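Local coordinates for protein tyrosyl-tRNA synthetase (Pyrococcus horikoshii, PDB 2CYC) that probably catalyses the ATP-dependent attachment of tyrosine to tRNA(Tyr), activating the amino acid as Tyr-AMP before passing it to the acceptor end of the tRNA, at residues Pro14-Leu27 with Lys215-Leu227. Residues are numbered along the deposited sequence; the frame is centred on the assembly and turned at random.
Sequences PTEEVLTVENLRHL and KLKPVAVHHHLLL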
loop_
_atom_site.group_PDB
_atom_site.type_symbol
_atom_site.label_atom_id
_atom_site.label_comp_id
_atom_site.label_asym_id
_atom_site.label_seq_id
_atom_site.Cartn_x
_atom_site.Cartn_y
_atom_site.Cartn_z
ATOM N N PRO A 14 -18.141 13.508 -25.766
ATOM C CA PRO A 14 -18.363 12.136 -25.293
ATOM C C PRO A 14 -18.637 11.882 -23.803
ATOM O O PRO A 14 -18.554 10.742 -23.355
ATOM C CB PRO A 14 -17.112 11.412 -25.782
ATOM C CG PRO A 14 -16.051 12.461 -25.556
ATOM C CD PRO A 14 -16.719 13.726 -26.093
ATOM N N THR A 15 -18.945 12.913 -23.029
ATOM C CA THR A 15 -19.244 12.673 -21.620
ATOM C C THR A 15 -20.393 11.664 -21.551
ATOM O O THR A 15 -21.369 11.776 -22.295
ATOM C CB THR A 15 -19.708 13.945 -20.896
ATOM O OG1 THR A 15 -18.616 14.862 -20.791
ATOM C CG2 THR A 15 -20.232 13.604 -19.502
ATOM N N GLU A 16 -20.277 10.687 -20.663
ATOM C CA GLU A 16 -21.321 9.685 -20.506
ATOM C C GLU A 16 -21.942 9.768 -19.116
ATOM O O GLU A 16 -23.119 9.474 -18.928
ATOM C CB GLU A 16 -20.748 8.278 -20.731
ATOM C CG GLU A 16 -21.730 7.154 -20.401
ATOM C CD GLU A 16 -21.196 5.770 -20.757
ATOM O OE1 GLU A 16 -21.769 4.771 -20.267
ATOM O OE2 GLU A 16 -20.215 5.677 -21.529
ATOM N N GLU A 17 -21.147 10.183 -18.142
ATOM C CA GLU A 17 -21.637 10.270 -16.779
ATOM C C GLU A 17 -20.918 11.356 -15.990
ATOM O O GLU A 17 -19.715 11.564 -16.154
ATOM C CB GLU A 17 -21.435 8.915 -16.070
ATOM C CG GLU A 17 -21.873 8.877 -14.598
ATOM C CD GLU A 17 -21.518 7.562 -13.895
ATOM O OE1 GLU A 17 -22.408 6.993 -13.239
ATOM O OE2 GLU A 17 -20.353 7.101 -13.974
ATOM N N VAL A 18 -21.667 12.040 -15.132
ATOM C CA VAL A 18 -21.092 13.052 -14.262
ATOM C C VAL A 18 -21.605 12.806 -12.852
ATOM O O VAL A 18 -22.816 12.738 -12.635
ATOM C CB VAL A 18 -21.487 14.487 -14.678
ATOM C CG1 VAL A 18 -20.936 15.495 -13.647
ATOM C CG2 VAL A 18 -20.924 14.802 -16.045
ATOM N N LEU A 19 -20.683 12.637 -11.905
ATOM C CA LEU A 19 -21.052 12.443 -10.503
ATOM C C LEU A 19 -20.531 13.657 -9.723
ATOM O O LEU A 19 -19.351 13.690 -9.368
ATOM C CB LEU A 19 -20.404 11.172 -9.934
ATOM C CG LEU A 19 -20.654 9.858 -10.678
ATOM C CD1 LEU A 19 -19.795 8.746 -10.093
ATOM C CD2 LEU A 19 -22.134 9.510 -10.599
ATOM N N THR A 20 -21.366 14.674 -9.494
ATOM C CA THR A 20 -22.764 14.739 -9.933
ATOM C C THR A 20 -22.957 16.143 -10.515
ATOM O O THR A 20 -22.170 17.059 -10.232
ATOM C CB THR A 20 -23.764 14.612 -8.751
ATOM O OG1 THR A 20 -23.619 15.752 -7.891
ATOM C CG2 THR A 20 -23.521 13.332 -7.944
ATOM N N VAL A 21 -24.008 16.327 -11.307
ATOM C CA VAL A 21 -24.269 17.634 -11.895
ATOM C C VAL A 21 -24.522 18.665 -10.800
ATOM O O VAL A 21 -24.096 19.820 -10.901
ATOM C CB VAL A 21 -25.475 17.584 -12.851
ATOM C CG1 VAL A 21 -25.800 18.987 -13.356
ATOM C CG2 VAL A 21 -25.146 16.676 -14.031
ATOM N N GLU A 22 -25.202 18.239 -9.742
ATOM C CA GLU A 22 -25.483 19.132 -8.633
ATOM C C GLU A 22 -24.191 19.620 -7.964
ATOM O O GLU A 22 -24.057 20.804 -7.660
ATOM C CB GLU A 22 -26.359 18.428 -7.598
ATOM C CG GLU A 22 -26.487 19.203 -6.296
ATOM C CD GLU A 22 -27.314 18.471 -5.246
ATOM O OE1 GLU A 22 -27.318 18.922 -4.084
ATOM O OE2 GLU A 22 -27.958 17.450 -5.580
ATOM N N ASN A 23 -23.239 18.717 -7.732
ATOM C CA ASN A 23 -21.996 19.131 -7.086
ATOM C C ASN A 23 -21.174 20.007 -8.034
ATOM O O ASN A 23 -20.509 20.955 -7.606
ATOM C CB ASN A 23 -21.171 17.917 -6.642
ATOM C CG ASN A 23 -19.976 18.316 -5.781
ATOM O OD1 ASN A 23 -18.892 17.736 -5.885
ATOM N ND2 ASN A 23 -20.175 19.309 -4.920
ATOM N N LEU A 24 -21.239 19.697 -9.326
ATOM C CA LEU A 24 -20.518 20.468 -10.334
ATOM C C LEU A 24 -21.005 21.911 -10.318
ATOM O O LEU A 24 -20.209 22.854 -10.318
ATOM C CB LEU A 24 -20.749 19.861 -11.726
ATOM C CG LEU A 24 -20.222 20.655 -12.929
ATOM C CD1 LEU A 24 -18.688 20.660 -12.936
ATOM C CD2 LEU A 24 -20.766 20.033 -14.214
ATOM N N ARG A 25 -22.325 22.076 -10.320
ATOM C CA ARG A 25 -22.933 23.399 -10.306
ATOM C C ARG A 25 -22.527 24.122 -9.026
ATOM O O ARG A 25 -22.209 25.307 -9.040
ATOM C CB ARG A 25 -24.457 23.268 -10.395
ATOM C CG ARG A 25 -25.219 24.584 -10.246
ATOM C CD ARG A 25 -26.695 24.344 -10.497
ATOM N NE ARG A 25 -27.532 25.462 -10.093
ATOM C CZ ARG A 25 -28.858 25.453 -10.187
ATOM N NH1 ARG A 25 -29.557 26.505 -9.797
ATOM N NH2 ARG A 25 -29.481 24.384 -10.674
ATOM N N HIS A 26 -22.542 23.390 -7.921
ATOM C CA HIS A 26 -22.146 23.931 -6.635
ATOM C C HIS A 26 -20.713 24.467 -6.739
ATOM O O HIS A 26 -20.433 25.595 -6.326
ATOM C CB HIS A 26 -22.231 22.827 -5.576
ATOM C CG HIS A 26 -21.748 23.241 -4.221
ATOM N ND1 HIS A 26 -22.301 24.293 -3.521
ATOM C CD2 HIS A 26 -20.775 22.732 -3.429
ATOM C CE1 HIS A 26 -21.691 24.412 -2.356
ATOM N NE2 HIS A 26 -20.761 23.475 -2.274
ATOM N N LEU A 27 -19.807 23.663 -7.296
ATOM C CA LEU A 27 -18.422 24.104 -7.439
ATOM C C LEU A 27 -18.315 25.376 -8.280
ATOM O O LEU A 27 -17.542 26.269 -7.953
ATOM C CB LEU A 27 -17.552 23.008 -8.061
ATOM C CG LEU A 27 -17.388 21.706 -7.272
ATOM C CD1 LEU A 27 -16.217 20.918 -7.851
ATOM C CD2 LEU A 27 -17.142 22.009 -5.804
ATOM N N LYS A 215 -14.835 21.077 3.241
ATOM C CA LYS A 215 -14.171 19.978 2.557
ATOM C C LYS A 215 -15.066 19.620 1.382
ATOM O O LYS A 215 -16.243 19.312 1.557
ATOM C CB LYS A 215 -14.004 18.772 3.484
ATOM C CG LYS A 215 -12.868 18.932 4.487
ATOM C CD LYS A 215 -12.669 17.665 5.318
ATOM C CE LYS A 215 -11.533 17.838 6.318
ATOM N NZ LYS A 215 -11.271 16.577 7.067
ATOM N N LEU A 216 -14.501 19.672 0.185
ATOM C CA LEU A 216 -15.252 19.388 -1.022
ATOM C C LEU A 216 -15.081 17.968 -1.531
ATOM O O LEU A 216 -14.143 17.268 -1.166
ATOM C CB LEU A 216 -14.828 20.340 -2.138
ATOM C CG LEU A 216 -14.862 21.842 -1.882
ATOM C CD1 LEU A 216 -14.351 22.555 -3.136
ATOM C CD2 LEU A 216 -16.286 22.289 -1.527
ATOM N N LYS A 217 -16.014 17.564 -2.384
ATOM C CA LYS A 217 -15.980 16.265 -3.025
ATOM C C LYS A 217 -15.652 16.567 -4.480
ATOM O O LYS A 217 -16.252 17.450 -5.088
ATOM C CB LYS A 217 -17.342 15.571 -2.947
ATOM C CG LYS A 217 -17.716 15.126 -1.542
ATOM C CD LYS A 217 -19.071 14.444 -1.498
ATOM C CE LYS A 217 -19.427 14.074 -0.058
ATOM N NZ LYS A 217 -20.713 13.331 0.065
ATOM N N PRO A 218 -14.675 15.863 -5.051
ATOM C CA PRO A 218 -14.379 16.161 -6.450
ATOM C C PRO A 218 -15.537 15.679 -7.316
ATOM O O PRO A 218 -16.288 14.786 -6.918
ATOM C CB PRO A 218 -13.108 15.356 -6.714
ATOM C CG PRO A 218 -13.283 14.160 -5.798
ATOM C CD PRO A 218 -13.782 14.816 -4.526
ATOM N N VAL A 219 -15.673 16.285 -8.488
ATOM C CA VAL A 219 -16.695 15.919 -9.454
ATOM C C VAL A 219 -16.043 14.925 -10.419
ATOM O O VAL A 219 -14.954 15.179 -10.932
ATOM C CB VAL A 219 -17.166 17.156 -10.257
ATOM C CG1 VAL A 219 -18.047 16.728 -11.416
ATOM C CG2 VAL A 219 -17.926 18.110 -9.343
ATOM N N ALA A 220 -16.702 13.797 -10.651
ATOM C CA ALA A 220 -16.189 12.786 -11.571
ATOM C C ALA A 220 -16.868 12.962 -12.926
ATOM O O ALA A 220 -18.093 13.087 -12.998
ATOM C CB ALA A 220 -16.474 11.383 -11.024
ATOM N N VAL A 221 -16.077 12.997 -13.997
ATOM C CA VAL A 221 -16.630 13.144 -15.345
ATOM C C VAL A 221 -16.058 12.008 -16.178
ATOM O O VAL A 221 -14.843 11.924 -16.398
ATOM C CB VAL A 221 -16.276 14.535 -15.972
ATOM C CG1 VAL A 221 -16.989 14.708 -17.326
ATOM C CG2 VAL A 221 -16.726 15.655 -15.022
ATOM N N HIS A 222 -16.948 11.133 -16.640
ATOM C CA HIS A 222 -16.553 9.949 -17.395
ATOM C C HIS A 222 -16.970 10.004 -18.845
ATOM O O HIS A 222 -18.121 10.323 -19.168
ATOM C CB HIS A 222 -17.147 8.709 -16.717
ATOM C CG HIS A 222 -16.798 8.607 -15.266
ATOM N ND1 HIS A 222 -17.733 8.341 -14.287
ATOM C CD2 HIS A 222 -15.627 8.823 -14.617
ATOM C CE1 HIS A 222 -17.156 8.405 -13.099
ATOM N NE2 HIS A 222 -15.878 8.698 -13.272
ATOM N N HIS A 223 -16.036 9.696 -19.737
ATOM C CA HIS A 223 -16.391 9.742 -21.135
ATOM C C HIS A 223 -16.625 8.363 -21.690
ATOM O O HIS A 223 -16.142 7.374 -21.152
ATOM C CB HIS A 223 -15.337 10.493 -21.961
ATOM C CG HIS A 223 -13.970 9.889 -21.924
ATOM N ND1 HIS A 223 -12.870 10.579 -21.453
ATOM C CD2 HIS A 223 -13.504 8.704 -22.388
ATOM C CE1 HIS A 223 -11.785 9.845 -21.634
ATOM N NE2 HIS A 223 -12.142 8.705 -22.200
ATOM N N HIS A 224 -17.391 8.326 -22.769
ATOM C CA HIS A 224 -17.752 7.096 -23.455
ATOM C C HIS A 224 -16.520 6.318 -23.928
ATOM O O HIS A 224 -15.524 6.907 -24.366
ATOM C CB HIS A 224 -18.644 7.458 -24.651
ATOM C CG HIS A 224 -19.012 6.294 -25.518
ATOM N ND1 HIS A 224 -19.970 5.370 -25.159
ATOM C CD2 HIS A 224 -18.563 5.918 -26.739
ATOM C CE1 HIS A 224 -20.100 4.477 -26.125
ATOM N NE2 HIS A 224 -19.258 4.788 -27.095
ATOM N N LEU A 225 -16.586 4.994 -23.825
ATOM C CA LEU A 225 -15.487 4.151 -24.283
ATOM C C LEU A 225 -15.777 3.682 -25.712
ATOM O O LEU A 225 -16.718 2.930 -25.942
ATOM C CB LEU A 225 -15.332 2.939 -23.365
ATOM C CG LEU A 225 -15.073 3.195 -21.876
ATOM C CD1 LEU A 225 -15.004 1.849 -21.146
ATOM C CD2 LEU A 225 -13.765 3.971 -21.698
ATOM N N LEU A 226 -14.990 4.136 -26.682
ATOM C CA LEU A 226 -15.211 3.705 -28.060
ATOM C C LEU A 226 -14.932 2.202 -28.188
ATOM O O LEU A 226 -13.965 1.687 -27.627
ATOM C CB LEU A 226 -14.301 4.475 -29.029
ATOM C CG LEU A 226 -14.529 5.980 -29.219
ATOM C CD1 LEU A 226 -13.471 6.522 -30.182
ATOM C CD2 LEU A 226 -15.926 6.237 -29.774
ATOM N N LEU A 227 -15.786 1.511 -28.931
ATOM C CA LEU A 227 -15.636 0.077 -29.158
ATOM C C LEU A 227 -14.547 -0.228 -30.171
ATOM O O LEU A 227 -14.247 0.595 -31.039
ATOM C CB LEU A 227 -16.942 -0.515 -29.688
ATOM C CG LEU A 227 -18.136 -0.529 -28.740
ATOM C CD1 LEU A 227 -19.378 -0.984 -29.494
ATOM C CD2 LEU A 227 -17.834 -1.446 -27.549
HETATM O O HOH W 1 -18.646 3.611 -22.313
HETATM O O HOH W 2 -19.032 14.757 -6.980
#
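E17 and H222 sit side by side in an antiparallel pair that joins strand 15-19 to strand 219-223, itself parallel to strand 183-187 in the central sheet of the class I Rossmann-type catalytic domain. A classic beta bulge shifts the register: H222 O accepts from both E16 N, at 2.6 Å, and E17 N. H222 N returns an almost straight bond (179°) to E17 O. On the sheet face that E17 and H222 share with L19 and A220, ND1 of H222 donates to E17 OE2 at 2.9 Å; the oxygen lies close to the ring plane but is met on its anti side, with carboxylate and imidazole turned 61° apart. L19 CD1 comes to the ring edge at CE1, 4.0 Å away. R191 forms a salt bridge with E17 OE2, and H222 NE2 is hydrogen-bonded to H194 ND1.

The tight packing lies around V219. Its CG1 meets V18 CG1, whereas CG2, anti to the carbonyl carbon, reaches helix 21-27, touching L27 CD1 (3.6 Å) and L24 CB. By contrast the E16 side chain is solvent-exposed, although H224 N bonds P14 O beside it at 2.7 Å: OE2 passes 3.7 Å from H224 ND1, and a water links this oxygen to L225 N. H224 itself is held by D291 and stacks on Y295.

A phenylalanine in place of H222 would probably leave E17 OE2 without its imidazole donor and H194 without its partner. With the H222 side chain about 6 Å from that of the tyrosine-binding Q190, this chemistry is consistent with a polar chain running from R191 through E17 and H222 to H194, linking strand 15-19 to helix 191-200 near the tyrosine pocket.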